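Side-chain contacts in dihydrodipicolinate synthase (Agrobacterium tumefaciens, PDB 3B4U), which probably catalyses the condensation of pyruvate with aspartate semialdehyde through a lysine Schiff base, an early step of lysine biosynthesis: residues B[60-65]-B[73-78]; B[25-30]-B[66-71]; B[93-98]-B[134-139]; B[86-91]-B[126-131]. All coordinates share one frame; numbering follows the deposited sequence. Where two conformers were deposited one is given.

Contact 1 (B[60-65]-B[73-78])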
loop_
_atom_site.group_PDB
_atom_site.type_symbol
_atom_site.label_atom_id
_atom_site.label_comp_id
_atom_site.label_asym_id
_atom_site.label_seq_id
_atom_site.Cartn_x
_atom_site.Cartn_y
_atom_site.Cartn_z
ATOM N N ALA B 60 7.996 -5.670 17.814
ATOM C CA ALA B 60 8.897 -6.636 18.413
ATOM C C ALA B 60 10.339 -6.366 17.985
ATOM O O ALA B 60 11.251 -6.415 18.790
ATOM C CB ALA B 60 8.465 -8.052 18.050
ATOM N N ILE B 61 10.550 -6.084 16.701
ATOM C CA ILE B 61 11.879 -5.845 16.180
ATOM C C ILE B 61 12.484 -4.590 16.792
ATOM O O ILE B 61 13.629 -4.605 17.260
ATOM C CB ILE B 61 11.843 -5.785 14.648
ATOM C CG1 ILE B 61 11.527 -7.171 14.067
ATOM C CG2 ILE B 61 13.179 -5.273 14.094
ATOM C CD1 ILE B 61 11.050 -7.135 12.614
ATOM N N LEU B 62 11.734 -3.497 16.811
ATOM C CA LEU B 62 12.265 -2.253 17.374
ATOM C C LEU B 62 12.627 -2.445 18.848
ATOM O O LEU B 62 13.684 -2.007 19.311
ATOM C CB LEU B 62 11.280 -1.100 17.172
ATOM C CG LEU B 62 11.769 0.259 17.670
ATOM C CD1 LEU B 62 13.055 0.689 16.990
ATOM C CD2 LEU B 62 10.668 1.285 17.487
ATOM N N SER B 63 11.727 -3.068 19.603
ATOM C CA SER B 63 11.982 -3.328 21.010
ATOM C C SER B 63 13.242 -4.172 21.183
ATOM O O SER B 63 14.058 -3.920 22.071
ATOM C CB SER B 63 10.762 -4.020 21.601
ATOM O OG SER B 63 10.964 -4.309 22.974
ATOM N N SER B 64 13.410 -5.204 20.368
ATOM C CA SER B 64 14.597 -6.048 20.452
ATOM C C SER B 64 15.880 -5.300 20.099
ATOM O O SER B 64 16.913 -5.506 20.748
ATOM C CB SER B 64 14.450 -7.263 19.558
ATOM O OG SER B 64 13.420 -8.127 20.005
ATOM N N PHE B 65 15.820 -4.425 19.097
ATOM C CA PHE B 65 17.002 -3.612 18.763
ATOM C C PHE B 65 17.421 -2.772 19.951
ATOM O O PHE B 65 18.622 -2.673 20.271
ATOM C CB PHE B 65 16.681 -2.668 17.589
ATOM C CG PHE B 65 17.140 -3.179 16.243
ATOM C CD1 PHE B 65 16.526 -4.263 15.639
ATOM C CD2 PHE B 65 18.205 -2.557 15.579
ATOM C CE1 PHE B 65 17.002 -4.725 14.410
ATOM C CE2 PHE B 65 18.676 -3.037 14.379
ATOM C CZ PHE B 65 18.074 -4.125 13.787
ATOM N N SER B 73 18.930 6.766 18.718
ATOM C CA SER B 73 19.387 7.812 17.830
ATOM C C SER B 73 20.180 7.338 16.629
ATOM O O SER B 73 20.490 8.141 15.745
ATOM C CB SER B 73 20.181 8.842 18.610
ATOM O OG SER B 73 21.345 8.271 19.165
ATOM N N ARG B 74 20.504 6.049 16.587
ATOM C CA ARG B 74 21.102 5.432 15.416
ATOM C C ARG B 74 20.112 4.570 14.637
ATOM O O ARG B 74 20.530 3.828 13.760
ATOM C CB ARG B 74 22.338 4.630 15.809
ATOM C CG ARG B 74 23.475 5.554 16.277
ATOM C CD ARG B 74 24.741 4.818 16.494
ATOM N NE ARG B 74 25.774 5.716 16.979
ATOM C CZ ARG B 74 26.369 5.663 18.180
ATOM N NH1 ARG B 74 26.081 4.740 19.122
ATOM N NH2 ARG B 74 27.301 6.560 18.425
ATOM N N ILE B 75 18.813 4.738 14.901
ATOM C CA ILE B 75 17.769 3.980 14.223
ATOM C C ILE B 75 16.808 4.941 13.556
ATOM O O ILE B 75 16.304 5.882 14.160
ATOM C CB ILE B 75 16.988 3.098 15.212
ATOM C CG1 ILE B 75 17.923 2.106 15.886
ATOM C CG2 ILE B 75 15.844 2.361 14.506
ATOM C CD1 ILE B 75 17.280 1.305 17.014
ATOM N N VAL B 76 16.555 4.703 12.274
ATOM C CA VAL B 76 15.502 5.357 11.491
ATOM C C VAL B 76 14.462 4.285 11.199
ATOM O O VAL B 76 14.831 3.148 10.906
ATOM C CB VAL B 76 16.083 5.924 10.178
ATOM C CG1 VAL B 76 15.014 6.514 9.271
ATOM C CG2 VAL B 76 17.183 6.953 10.485
ATOM N N THR B 77 13.167 4.598 11.288
ATOM C CA THR B 77 12.137 3.628 10.949
ATOM C C THR B 77 11.350 4.057 9.734
ATOM O O THR B 77 10.767 5.155 9.712
ATOM C CB THR B 77 11.187 3.378 12.123
ATOM O OG1 THR B 77 10.554 4.590 12.504
ATOM C CG2 THR B 77 11.921 2.833 13.315
ATOM N N GLY B 78 11.248 3.181 8.746
ATOM C CA GLY B 78 10.353 3.388 7.619
ATOM C C GLY B 78 8.912 3.178 8.003
ATOM O O GLY B 78 8.593 2.272 8.765
#
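Helix 60-65 runs almost exactly antiparallel to strand 75-78, with their axes 11.3 Å apart, so that Leu62 and Phe65 come over Ile75 and Thr77. This is the helix-on-strand layer of a beta-alpha-beta unit in a TIM barrel: strand 40-43 leads into helix 57-67, which packs outside the barrel and returns the chain to strand 75-79. The contact is wholly apolar. Along the strand, Ile75 and Thr77 point toward the helix, whereas Val76 between them faces the other way.

Ile75 has the largest share of the contact, dividing its two branches between two helix residues. Its CG2 meets Leu62, while its longer arm, ending in CD1, goes to Phe65. Leu62 leaves the helix at a tangent to the strand, but with CG opposite the backbone N (chi1 -177°) its CD1 swings inward and comes within 4.1 Å of Ile75 CG2. The two side chains meet at a slant to each other. Phe65 touches mainly through the root of its side chain, CB lying 4.1 Å from Ile75 CD1. Its chi1 of -98° is turned well off the usual staggered value, and the ring meets the Ile75 methyl obliquely.

Beyond the two segments, the Phe65 side chain, which is buried, also packs on Leu43 of the preceding strand. Leu43 and Ile70 likewise touch Ile75. Farther along the strand the approach is looser: the methyl CG2 of Thr77 lies 4.4 Å from CD1 of Leu62.

Contact 2 (B[25-30]-B[66-71])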
loop_
_atom_site.group_PDB
_atom_site.type_symbol
_atom_site.label_atom_id
_atom_site.label_comp_id
_atom_site.label_asym_id
_atom_site.label_seq_id
_atom_site.Cartn_x
_atom_site.Cartn_y
_atom_site.Cartn_z
ATOM N N ALA B 25 20.243 -12.269 13.841
ATOM C CA ALA B 25 21.000 -12.004 12.610
ATOM C C ALA B 25 20.801 -10.567 12.150
ATOM O O ALA B 25 21.751 -9.920 11.667
ATOM C CB ALA B 25 20.582 -12.954 11.493
ATOM N N MET B 26 19.590 -10.039 12.348
ATOM C CA MET B 26 19.289 -8.681 11.922
ATOM C C MET B 26 20.072 -7.665 12.727
ATOM O O MET B 26 20.652 -6.721 12.180
ATOM C CB MET B 26 17.791 -8.451 12.024
ATOM C CG MET B 26 17.331 -7.181 11.375
ATOM S SD MET B 26 15.402 -7.076 11.478
ATOM C CE MET B 26 15.156 -5.333 10.686
ATOM N N ILE B 27 20.096 -7.875 14.041
ATOM C CA ILE B 27 20.824 -6.988 14.928
ATOM C C ILE B 27 22.326 -7.069 14.651
ATOM O O ILE B 27 23.016 -6.072 14.632
ATOM C CB ILE B 27 20.483 -7.297 16.400
ATOM C CG1 ILE B 27 19.047 -6.846 16.663
ATOM C CG2 ILE B 27 21.444 -6.648 17.346
ATOM C CD1 ILE B 27 18.416 -7.356 17.946
ATOM N N ALA B 28 22.839 -8.275 14.450
ATOM C CA ALA B 28 24.270 -8.441 14.146
ATOM C C ALA B 28 24.655 -7.743 12.827
ATOM O O ALA B 28 25.714 -7.119 12.731
ATOM C CB ALA B 28 24.638 -9.942 14.118
ATOM N N HIS B 29 23.768 -7.822 11.852
ATOM C CA HIS B 29 23.979 -7.132 10.589
ATOM C C HIS B 29 23.966 -5.620 10.785
ATOM O O HIS B 29 24.828 -4.919 10.258
ATOM C CB HIS B 29 22.953 -7.610 9.562
ATOM C CG HIS B 29 23.074 -6.942 8.251
ATOM N ND1 HIS B 29 24.217 -7.004 7.490
ATOM C CD2 HIS B 29 22.171 -6.201 7.572
ATOM C CE1 HIS B 29 23.999 -6.309 6.383
ATOM N NE2 HIS B 29 22.770 -5.805 6.399
ATOM N N ALA B 30 23.037 -5.116 11.577
ATOM C CA ALA B 30 23.023 -3.692 11.895
ATOM C C ALA B 30 24.338 -3.273 12.550
ATOM O O ALA B 30 24.924 -2.254 12.198
ATOM C CB ALA B 30 21.851 -3.363 12.800
ATOM N N ILE B 66 16.443 -2.149 20.603
ATOM C CA ILE B 66 16.734 -1.266 21.730
ATOM C C ILE B 66 17.242 -2.070 22.930
ATOM O O ILE B 66 18.213 -1.673 23.580
ATOM C CB ILE B 66 15.516 -0.383 22.023
ATOM C CG1 ILE B 66 15.322 0.566 20.830
ATOM C CG2 ILE B 66 15.715 0.393 23.323
ATOM C CD1 ILE B 66 14.053 1.409 20.854
ATOM N N ALA B 67 16.651 -3.228 23.196
ATOM C CA ALA B 67 17.134 -4.081 24.290
ATOM C C ALA B 67 18.541 -4.591 24.025
ATOM O O ALA B 67 19.316 -4.777 24.967
ATOM C CB ALA B 67 16.180 -5.243 24.514
ATOM N N ALA B 68 18.905 -4.765 22.756
ATOM C CA ALA B 68 20.231 -5.221 22.346
ATOM C C ALA B 68 21.263 -4.075 22.404
ATOM O O ALA B 68 22.419 -4.267 22.063
ATOM C CB ALA B 68 20.183 -5.828 20.957
ATOM N N GLY B 69 20.824 -2.883 22.721
ATOM C CA GLY B 69 21.746 -1.805 23.019
ATOM C C GLY B 69 22.110 -0.893 21.890
ATOM O O GLY B 69 22.960 -0.046 22.082
ATOM N N ILE B 70 21.475 -1.052 20.738
ATOM C CA ILE B 70 21.669 -0.100 19.665
ATOM C C ILE B 70 20.952 1.186 20.057
ATOM O O ILE B 70 19.788 1.171 20.443
ATOM C CB ILE B 70 21.185 -0.656 18.309
ATOM C CG1 ILE B 70 22.106 -1.799 17.866
ATOM C CG2 ILE B 70 21.195 0.453 17.245
ATOM C CD1 ILE B 70 21.625 -2.587 16.674
ATOM N N ALA B 71 21.657 2.301 20.004
ATOM C CA ALA B 71 21.085 3.571 20.429
ATOM C C ALA B 71 19.890 3.929 19.551
ATOM O O ALA B 71 20.013 3.891 18.326
ATOM C CB ALA B 71 22.151 4.674 20.315
#
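Ile27 of helix 23-35 faces Ala68 and Ile70, which lie where the chain leaves helix 57-67 on the outside of the barrel. The CA atoms of Ile27 and Ala68 are 7.6 Å apart, near enough for small aliphatic groups to close the gap. From CB, which points at the other segment, the Ile27 side chain forks. The short branch, CG2, touches two partners, Ala68 CB at 3.9 Å and Ile70 CD1 at 4.1 Å. The long branch starts at CG1, which stands beside the backbone N (chi1 -71°) and passes along the ring of Phe65. At its tip, CD1 meets Ala68 CB at 3.8 Å, so the alanine methyl lies against the tips of both branches.

Ile70 answers with a single atom: its extended arm puts CD1 against Ile27 CG2 and also 4.0 Å from Ala30 CB, one turn farther along helix 23-35. The turn that presents Ala68 and Ile70 on the same side is a Schellman motif. Gly69 supplies its positive phi (94°), and Gly69 N bonds back to Ile66 O at 3.0 Å. No hydrogen bond links the two segments themselves, but Arg31, just beyond Ala30, donates through NH1 to Ala68 O and so ties the turn to the neighbouring helix.

Phe65, from the last turns of helix 57-67, lies beneath this patch and touches Ile27, Ala30 and Ile70. The contact thus joins two consecutive outer helices, while on the inner side Met26 reaches Leu43 and Ala30 reaches Val41, both on strand 40-43.

Contact 3 (B[93-98]-B[134-139])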
loop_
_atom_site.group_PDB
_atom_site.type_symbol
_atom_site.label_atom_id
_atom_site.label_comp_id
_atom_site.label_asym_id
_atom_site.label_seq_id
_atom_site.Cartn_x
_atom_site.Cartn_y
_atom_site.Cartn_z
ATOM N N GLU B 93 5.181 5.897 17.813
ATOM C CA GLU B 93 5.836 4.851 18.594
ATOM C C GLU B 93 7.349 4.920 18.443
ATOM O O GLU B 93 8.054 4.878 19.398
ATOM C CB GLU B 93 5.381 3.473 18.138
ATOM C CG GLU B 93 4.006 3.111 18.546
ATOM C CD GLU B 93 3.535 1.849 17.851
ATOM O OE1 GLU B 93 4.385 0.990 17.659
ATOM O OE2 GLU B 93 2.355 1.751 17.570
ATOM N N ALA B 94 7.833 5.071 17.213
ATOM C CA ALA B 94 9.271 5.140 16.972
ATOM C C ALA B 94 9.862 6.413 17.551
ATOM O O ALA B 94 10.937 6.394 18.172
ATOM C CB ALA B 94 9.581 4.984 15.484
ATOM N N LEU B 95 9.177 7.539 17.381
ATOM C CA LEU B 95 9.686 8.799 17.916
ATOM C C LEU B 95 9.733 8.779 19.437
ATOM O O LEU B 95 10.692 9.259 20.025
ATOM C CB LEU B 95 8.838 9.974 17.438
ATOM C CG LEU B 95 8.946 10.314 15.937
ATOM C CD1 LEU B 95 7.954 11.402 15.585
ATOM C CD2 LEU B 95 10.385 10.684 15.519
ATOM N N ASN B 96 8.729 8.180 20.074
ATOM C CA ASN B 96 8.691 8.076 21.535
ATOM C C ASN B 96 9.815 7.198 22.038
ATOM O O ASN B 96 10.348 7.412 23.133
ATOM C CB ASN B 96 7.344 7.499 21.990
ATOM C CG ASN B 96 7.314 7.204 23.480
ATOM O OD1 ASN B 96 7.306 6.049 23.901
ATOM N ND2 ASN B 96 7.323 8.254 24.271
ATOM N N ALA B 97 10.189 6.194 21.269
ATOM C CA ALA B 97 11.309 5.312 21.582
ATOM C C ALA B 97 12.666 5.972 21.372
ATOM O O ALA B 97 13.694 5.420 21.766
ATOM C CB ALA B 97 11.231 4.038 20.772
ATOM N N GLY B 98 12.692 7.141 20.749
ATOM C CA GLY B 98 13.925 7.881 20.543
ATOM C C GLY B 98 14.548 7.737 19.153
ATOM O O GLY B 98 15.680 8.143 18.967
ATOM N N ARG B 134 8.478 15.151 15.076
ATOM C CA ARG B 134 9.802 15.713 14.799
ATOM C C ARG B 134 10.437 14.809 13.744
ATOM O O ARG B 134 10.069 13.644 13.638
ATOM C CB ARG B 134 10.702 15.724 16.050
ATOM C CG ARG B 134 10.878 14.347 16.666
ATOM C CD ARG B 134 11.835 14.327 17.859
ATOM N NE ARG B 134 11.975 12.983 18.404
ATOM C CZ ARG B 134 12.768 12.027 17.918
ATOM N NH1 ARG B 134 13.557 12.249 16.871
ATOM N NH2 ARG B 134 12.694 10.821 18.435
ATOM N N ASP B 135 11.409 15.339 13.012
ATOM C CA ASP B 135 12.424 14.491 12.360
ATOM C C ASP B 135 11.854 13.543 11.338
ATOM O O ASP B 135 12.323 12.421 11.191
ATOM C CB ASP B 135 13.290 13.811 13.426
ATOM C CG ASP B 135 14.003 14.831 14.309
ATOM O OD1 ASP B 135 14.382 15.887 13.767
ATOM O OD2 ASP B 135 14.189 14.574 15.507
ATOM N N ILE B 136 10.874 14.021 10.587
ATOM C CA ILE B 136 10.272 13.252 9.506
ATOM C C ILE B 136 11.011 13.531 8.201
ATOM O O ILE B 136 11.136 14.697 7.786
ATOM C CB ILE B 136 8.800 13.630 9.306
ATOM C CG1 ILE B 136 7.995 13.566 10.607
ATOM C CG2 ILE B 136 8.172 12.765 8.236
ATOM C CD1 ILE B 136 7.941 12.298 11.226
ATOM N N LEU B 137 11.480 12.450 7.588
ATOM C CA LEU B 137 12.066 12.478 6.257
ATOM C C LEU B 137 11.014 11.969 5.298
ATOM O O LEU B 137 10.586 10.810 5.387
ATOM C CB LEU B 137 13.279 11.546 6.191
ATOM C CG LEU B 137 14.346 11.823 7.250
ATOM C CD1 LEU B 137 15.384 10.689 7.249
ATOM C CD2 LEU B 137 14.997 13.181 7.048
ATOM N N VAL B 138 10.517 12.792 4.374
ATOM C CA VAL B 138 9.490 12.329 3.454
ATOM C C VAL B 138 10.145 11.573 2.304
ATOM O O VAL B 138 11.196 11.948 1.794
ATOM C CB VAL B 138 8.575 13.492 2.997
ATOM C CG1 VAL B 138 7.809 14.025 4.202
ATOM C CG2 VAL B 138 9.317 14.574 2.263
ATOM N N TYR B 139 9.492 10.490 1.898
ATOM C CA TYR B 139 10.132 9.490 1.014
ATOM C C TYR B 139 9.579 9.590 -0.399
ATOM O O TYR B 139 8.419 9.273 -0.647
ATOM C CB TYR B 139 9.886 8.100 1.611
ATOM C CG TYR B 139 10.683 6.951 1.063
ATOM C CD1 TYR B 139 11.787 7.094 0.225
ATOM C CD2 TYR B 139 10.329 5.657 1.439
ATOM C CE1 TYR B 139 12.513 5.968 -0.203
ATOM C CE2 TYR B 139 11.063 4.553 1.056
ATOM C CZ TYR B 139 12.155 4.725 0.242
ATOM O OH TYR B 139 12.839 3.605 -0.175
#
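Leu95, near the end of helix 84-96, meets Arg134 and Ile136 where the chain enters strand 136-140. In this TIM barrel the contact therefore joins an outer helix to a strand beyond the next one in sequence, 101-104.

The polar link is one hydrogen bond, from Arg134 NH2 to Leu95 O, at 3.0 Å. It is somewhat bent (146° at the hydrogen), and the donor lies in the carbonyl plane on a lone pair. The same oxygen takes Gly98 N, within the Schellman turn that ends the helix, so this carbonyl accepts two bonds. NH2 also donates to Ala99 O.

A salt bridge steadies the other side of the guanidinium: NH1 is 2.8 Å from Asp135 OD2, which offers the lone pair turned away from its second oxygen. This partner lies nearly in the guanidinium plane. Together these bonds fix the rotation of the flat group.

Van der Waals packing completes the contact. Leu95 CD2 sits 3.6 Å above the guanidinium plane, over its centre. Arg134 reaches there with CG between its backbone N and carbonyl carbon (chi1 57°) and the chain extended to NE, running past Leu95 in the opposite direction. The other leucine methyl, CD1, lies 3.6 Å from Arg134 O and makes a looser, apolar contact, 4.5 Å, with Ile136 CD1.

Contact 4 (B[86-91]-B[126-131])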
loop_
_atom_site.group_PDB
_atom_site.type_symbol
_atom_site.label_atom_id
_atom_site.label_comp_id
_atom_site.label_asym_id
_atom_site.label_seq_id
_atom_site.Cartn_x
_atom_site.Cartn_y
_atom_site.Cartn_z
ATOM N N ASP B 86 -2.647 4.830 10.972
ATOM C CA ASP B 86 -1.529 3.886 11.107
ATOM C C ASP B 86 -0.182 4.591 10.891
ATOM O O ASP B 86 0.776 4.274 11.573
ATOM C CB ASP B 86 -1.656 2.731 10.135
ATOM C CG ASP B 86 -2.729 1.776 10.503
ATOM O OD1 ASP B 86 -3.632 2.099 11.281
ATOM O OD2 ASP B 86 -2.648 0.636 10.012
ATOM N N ALA B 87 -0.120 5.559 9.982
ATOM C CA ALA B 87 1.127 6.278 9.792
ATOM C C ALA B 87 1.480 7.060 11.041
ATOM O O ALA B 87 2.642 7.079 11.476
ATOM C CB ALA B 87 1.036 7.219 8.587
ATOM N N ALA B 88 0.484 7.703 11.647
ATOM C CA ALA B 88 0.739 8.419 12.877
ATOM C C ALA B 88 1.122 7.492 14.032
ATOM O O ALA B 88 2.019 7.786 14.791
ATOM C CB ALA B 88 -0.457 9.263 13.240
ATOM N N ASP B 89 0.441 6.360 14.147
ATOM C CA ASP B 89 0.705 5.454 15.253
ATOM C C ASP B 89 2.114 4.890 15.160
ATOM O O ASP B 89 2.855 4.872 16.137
ATOM C CB ASP B 89 -0.308 4.311 15.297
ATOM C CG ASP B 89 -1.668 4.723 15.858
ATOM O OD1 ASP B 89 -1.837 5.870 16.357
ATOM O OD2 ASP B 89 -2.572 3.866 15.777
ATOM N N GLN B 90 2.509 4.457 13.965
ATOM C CA GLN B 90 3.857 3.880 13.776
ATOM C C GLN B 90 4.908 4.962 14.009
ATOM O O GLN B 90 5.944 4.734 14.642
ATOM C CB GLN B 90 4.025 3.254 12.377
ATOM C CG GLN B 90 3.207 2.009 12.151
ATOM C CD GLN B 90 3.530 1.340 10.812
ATOM O OE1 GLN B 90 4.484 1.693 10.136
ATOM N NE2 GLN B 90 2.751 0.333 10.460
ATOM N N SER B 91 4.669 6.151 13.492
ATOM C CA SER B 91 5.620 7.264 13.663
ATOM C C SER B 91 5.756 7.635 15.131
ATOM O O SER B 91 6.876 7.794 15.627
ATOM C CB SER B 91 5.173 8.465 12.862
ATOM O OG SER B 91 5.183 8.226 11.463
ATOM N N PHE B 126 0.757 14.484 10.913
ATOM C CA PHE B 126 1.525 15.255 11.883
ATOM C C PHE B 126 0.647 15.708 13.048
ATOM O O PHE B 126 1.077 15.629 14.207
ATOM C CB PHE B 126 2.217 16.443 11.218
ATOM C CG PHE B 126 3.138 16.076 10.085
ATOM C CD1 PHE B 126 3.719 14.802 9.964
ATOM C CD2 PHE B 126 3.388 16.994 9.100
ATOM C CE1 PHE B 126 4.501 14.481 8.888
ATOM C CE2 PHE B 126 4.175 16.686 8.025
ATOM C CZ PHE B 126 4.743 15.421 7.933
ATOM N N SER B 127 -0.571 16.155 12.751
ATOM C CA SER B 127 -1.513 16.551 13.803
ATOM C C SER B 127 -1.823 15.390 14.719
ATOM O O SER B 127 -1.930 15.567 15.942
ATOM C CB SER B 127 -2.806 17.078 13.183
ATOM O OG SER B 127 -3.732 17.433 14.201
ATOM N N LYS B 128 -2.033 14.205 14.150
ATOM C CA LYS B 128 -2.346 13.024 14.915
ATOM C C LYS B 128 -1.167 12.558 15.774
ATOM O O LYS B 128 -1.355 12.141 16.922
ATOM C CB LYS B 128 -2.817 11.919 13.977
ATOM C CG LYS B 128 -3.311 10.696 14.695
ATOM C CD LYS B 128 -4.544 10.973 15.529
ATOM C CE LYS B 128 -5.176 9.685 16.052
ATOM N NZ LYS B 128 -6.466 9.982 16.745
ATOM N N ILE B 129 0.052 12.636 15.255
ATOM C CA ILE B 129 1.236 12.341 16.093
ATOM C C ILE B 129 1.237 13.269 17.310
ATOM O O ILE B 129 1.486 12.825 18.446
ATOM C CB ILE B 129 2.545 12.489 15.310
ATOM C CG1 ILE B 129 2.656 11.431 14.198
ATOM C CG2 ILE B 129 3.754 12.370 16.250
ATOM C CD1 ILE B 129 3.722 11.714 13.217
ATOM N N GLY B 130 0.936 14.538 17.068
ATOM C CA GLY B 130 0.846 15.544 18.112
ATOM C C GLY B 130 2.128 16.309 18.318
ATOM O O GLY B 130 3.006 16.388 17.443
ATOM N N LYS B 131 2.243 16.830 19.536
ATOM C CA LYS B 131 3.272 17.781 19.862
ATOM C C LYS B 131 4.672 17.215 19.748
ATOM O O LYS B 131 5.625 17.954 19.577
ATOM C CB LYS B 131 3.018 18.376 21.267
ATOM C CG LYS B 131 3.205 17.394 22.404
ATOM C CD LYS B 131 2.872 18.016 23.770
ATOM C CE LYS B 131 3.081 16.993 24.871
ATOM N NZ LYS B 131 2.853 17.546 26.257
#
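Ala88 and Ser91 on one side, Lys128 and Ile129 on the other, bring together helices 84-96 and 115-129, consecutive outer helices of the TIM barrel. The backbones come close at Ala88: its CA is 5.1 Å from that of Ile129.

Ile129 leaves its helix tangentially, but its long arm turns inward. With CG1 beside the backbone N (chi1 -66°) and CD1 extended beyond it, the side chain passes over the Ala88 backbone. CG1 is 3.7 Å from Ala88 O, and CD1 ends 3.6 Å from Ser91 CB.

Lys128 behaves differently. Its CB points at the partner helix and, with CG on the far side from the backbone N, the first two methylenes press on the alanine: Lys128 CG is 3.5 Å from Ala88 CB. A bend at chi2 (64°) then carries the rest of the chain away. Its NZ remains 6.2 Å from Asp89 OD1, an opposite charge too distant for a salt bridge.

On the inner side, Ser91 packs on Val79 and Ile102 of the barrel strands, while near the start of the 86-91 segment Asp86 OD2 bonds to Ser55 OG of the second subunit. Ser91 turns its hydroxyl back into its own helix: OG donates to Ala87 O at 2.8 Å, and Ser91 N reaches that oxygen from the opposite face of the carbonyl plane.

Overall arrangement
The four contacts follow one flank of the barrel, contacts 1, 2 and 4 in its helix-and-strand layer. Contacts 1 and 2, with centres 8 Å apart, share helix 57-67 and meet round Phe65. Contacts 3 and 4, 9 Å apart, share helix 84-96 and touch through Ile136 and Phe126. Contact 1 borders contact 3 where Thr77 OG1 lies 3.2 Å from Ala94 CB, whereas the centres of contacts 2 and 4 are 25 Å apart. In contact 3, Tyr139 bonds to Thr46 and packs on Lys169, probably the Schiff-base lysine, and on Tyr109 of the second subunit, consistent with the catalytic tyrosine-threonine-tyrosine triad of the active site in related synthases, completed across the subunit interface.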